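Local coordinates for protein NAD-dependent epimerase/dehydratase (Bacteroides thetaiotaomicron, PDB 3DHN) that probably binds NAD or NADP on a Rossmann fold and acts as an oxidoreductase, although its substrate is not established, at residues A[33-38]-A[48-53]. Residues are numbered along the deposited sequence; the frame is centred on the assembly and turned at random.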
loop_
_atom_site.group_PDB
_atom_site.type_symbol
_atom_site.label_atom_id
_atom_site.label_comp_id
_atom_site.label_asym_id
_atom_site.label_seq_id
_atom_site.Cartn_x
_atom_site.Cartn_y
_atom_site.Cartn_z
ATOM N N ALA A 33 -14.781 -0.948 -2.685
ATOM C CA ALA A 33 -14.000 0.151 -2.139
ATOM C C ALA A 33 -14.581 0.605 -0.814
ATOM O O ALA A 33 -15.780 0.847 -0.708
ATOM C CB ALA A 33 -13.972 1.314 -3.126
ATOM N N VAL A 34 -13.725 0.720 0.195
ATOM C CA VAL A 34 -14.161 1.155 1.515
ATOM C C VAL A 34 -13.551 2.520 1.801
ATOM O O VAL A 34 -12.325 2.672 1.814
ATOM C CB VAL A 34 -13.718 0.161 2.606
ATOM C CG1 VAL A 34 -14.420 0.481 3.909
ATOM C CG2 VAL A 34 -14.022 -1.264 2.168
ATOM N N VAL A 35 -14.409 3.511 2.035
ATOM C CA VAL A 35 -13.951 4.876 2.290
ATOM C C VAL A 35 -14.775 5.563 3.373
ATOM O O VAL A 35 -15.843 5.083 3.741
ATOM C CB VAL A 35 -14.057 5.720 1.010
ATOM C CG1 VAL A 35 -13.148 5.153 -0.071
ATOM C CG2 VAL A 35 -15.516 5.738 0.522
ATOM N N ARG A 36 -14.276 6.685 3.882
ATOM C CA ARG A 36 -15.002 7.434 4.906
ATOM C C ARG A 36 -16.075 8.324 4.292
ATOM O O ARG A 36 -17.098 8.582 4.923
ATOM C CB ARG A 36 -14.061 8.321 5.728
ATOM C CG ARG A 36 -13.476 7.657 6.972
ATOM C CD ARG A 36 -12.685 8.661 7.810
ATOM N NE ARG A 36 -11.921 8.012 8.873
ATOM C CZ ARG A 36 -11.155 8.656 9.748
ATOM N NH1 ARG A 36 -11.049 9.976 9.694
ATOM N NH2 ARG A 36 -10.486 7.979 10.672
ATOM N N HIS A 37 -15.839 8.791 3.067
ATOM C CA HIS A 37 -16.772 9.681 2.379
ATOM C C HIS A 37 -17.122 9.169 0.982
ATOM O O HIS A 37 -16.490 9.544 -0.006
ATOM C CB HIS A 37 -16.159 11.079 2.273
ATOM C CG HIS A 37 -15.787 11.680 3.591
ATOM N ND1 HIS A 37 -16.714 12.239 4.443
ATOM C CD2 HIS A 37 -14.586 11.808 4.205
ATOM C CE1 HIS A 37 -16.100 12.691 5.524
ATOM N NE2 HIS A 37 -14.809 12.443 5.403
ATOM N N PRO A 38 -18.149 8.309 0.883
ATOM C CA PRO A 38 -18.595 7.731 -0.389
ATOM C C PRO A 38 -18.967 8.796 -1.420
ATOM O O PRO A 38 -18.787 8.608 -2.627
ATOM C CB PRO A 38 -19.797 6.884 0.020
ATOM C CG PRO A 38 -19.490 6.513 1.444
ATOM C CD PRO A 38 -18.960 7.801 2.004
ATOM N N LEU A 48 -18.243 -2.392 -9.293
ATOM C CA LEU A 48 -17.850 -1.597 -8.132
ATOM C C LEU A 48 -18.909 -1.417 -7.049
ATOM O O LEU A 48 -20.063 -1.085 -7.331
ATOM C CB LEU A 48 -17.381 -0.207 -8.589
ATOM C CG LEU A 48 -17.003 0.813 -7.502
ATOM C CD1 LEU A 48 -15.753 0.349 -6.756
ATOM C CD2 LEU A 48 -16.760 2.176 -8.138
ATOM N N LYS A 49 -18.493 -1.631 -5.802
ATOM C CA LYS A 49 -19.351 -1.445 -4.638
ATOM C C LYS A 49 -18.625 -0.514 -3.675
ATOM O O LYS A 49 -17.448 -0.722 -3.367
ATOM C CB LYS A 49 -19.625 -2.762 -3.913
ATOM C CG LYS A 49 -20.462 -3.760 -4.674
ATOM C CD LYS A 49 -20.658 -5.003 -3.821
ATOM C CE LYS A 49 -21.016 -6.214 -4.660
ATOM N NZ LYS A 49 -20.739 -7.474 -3.910
ATOM N N VAL A 50 -19.326 0.506 -3.197
ATOM C CA VAL A 50 -18.745 1.468 -2.269
ATOM C C VAL A 50 -19.342 1.265 -0.883
ATOM O O VAL A 50 -20.560 1.244 -0.724
ATOM C CB VAL A 50 -19.018 2.918 -2.728
ATOM C CG1 VAL A 50 -18.296 3.905 -1.807
ATOM C CG2 VAL A 50 -18.565 3.097 -4.172
ATOM N N LYS A 51 -18.486 1.120 0.121
ATOM C CA LYS A 51 -18.966 0.899 1.481
ATOM C C LYS A 51 -18.200 1.683 2.534
ATOM O O LYS A 51 -17.036 2.036 2.335
ATOM C CB LYS A 51 -18.884 -0.591 1.838
ATOM C CG LYS A 51 -19.803 -1.517 1.046
ATOM C CD LYS A 51 -19.703 -2.950 1.583
ATOM C CE LYS A 51 -20.705 -3.894 0.926
ATOM N NZ LYS A 51 -20.363 -4.216 -0.489
ATOM N N LYS A 52 -18.870 1.935 3.658
ATOM C CA LYS A 52 -18.277 2.625 4.801
ATOM C C LYS A 52 -17.966 1.580 5.862
ATOM O O LYS A 52 -18.747 0.649 6.074
ATOM C CB LYS A 52 -19.241 3.653 5.412
ATOM C CG LYS A 52 -19.263 4.999 4.717
ATOM C CD LYS A 52 -20.235 5.975 5.384
ATOM C CE LYS A 52 -19.775 6.376 6.783
ATOM N NZ LYS A 52 -20.645 7.430 7.388
ATOM N N ALA A 53 -16.828 1.730 6.524
ATOM C CA ALA A 53 -16.439 0.805 7.577
ATOM C C ALA A 53 -15.572 1.524 8.595
ATOM O O ALA A 53 -14.858 2.465 8.255
ATOM C CB ALA A 53 -15.685 -0.384 6.989
#
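Ala33 and Val34 pair in parallel with Val50 and Lys51 where the outermost strand 48-51 of a Rossmann-type sheet joins its neighbour 30-34, a worked example of how such a sheet ends. Three backbone hydrogen bonds join the pair. Ala33 N gives its hydrogen to Lys49 O at 2.8 Å, Ala33 O accepts the N-H of Lys51 in a nearly straight bond (164° at the hydrogen), and Val35 N reaches Lys51 O at 3.0 Å, continuing the parallel pattern. Lys51 O has a second, weaker visitor, the CA-H of Val34, with Val34 CA 3.1 Å away.

The two faces of the sheet are packed differently. On the face of Ala33 and Val50, the methyl of Ala33 meets Leu48 CD1, and both residues rest on Leu21 of helix 14-25. Farther along, the chain turns back through Pro38, whose CB lies 3.8 Å from Val50 CG1, the branch set anti to the backbone N (chi1 -175°); Val35 CG2 touches the same methyl at 4.1 Å. Lys52 crosses the proline ring at about a right angle, with its CG 3.6 Å from Pro38 CG. On the face of Val34, CG1 is pressed against Ala53 CB at 3.4 Å, tighter than usual for two carbons, while Val64 of helix 58-65 touches both Val34 and Lys51.

Through backbone hydrogen bonds to Leu9 and Gly11 on the far side of its strand, Val34 ties the pair to the next strand inward and to the loop after it, the usual place of the dinucleotide-binding turn in Rossmann folds. The chemistry is thus graded: three N-H...O bonds hold the strands together, small apolar groups pack beside them, and the stem of Lys52 lies on Pro38, while the ends of Lys49 and Lys51 lead away from the neighbouring strand.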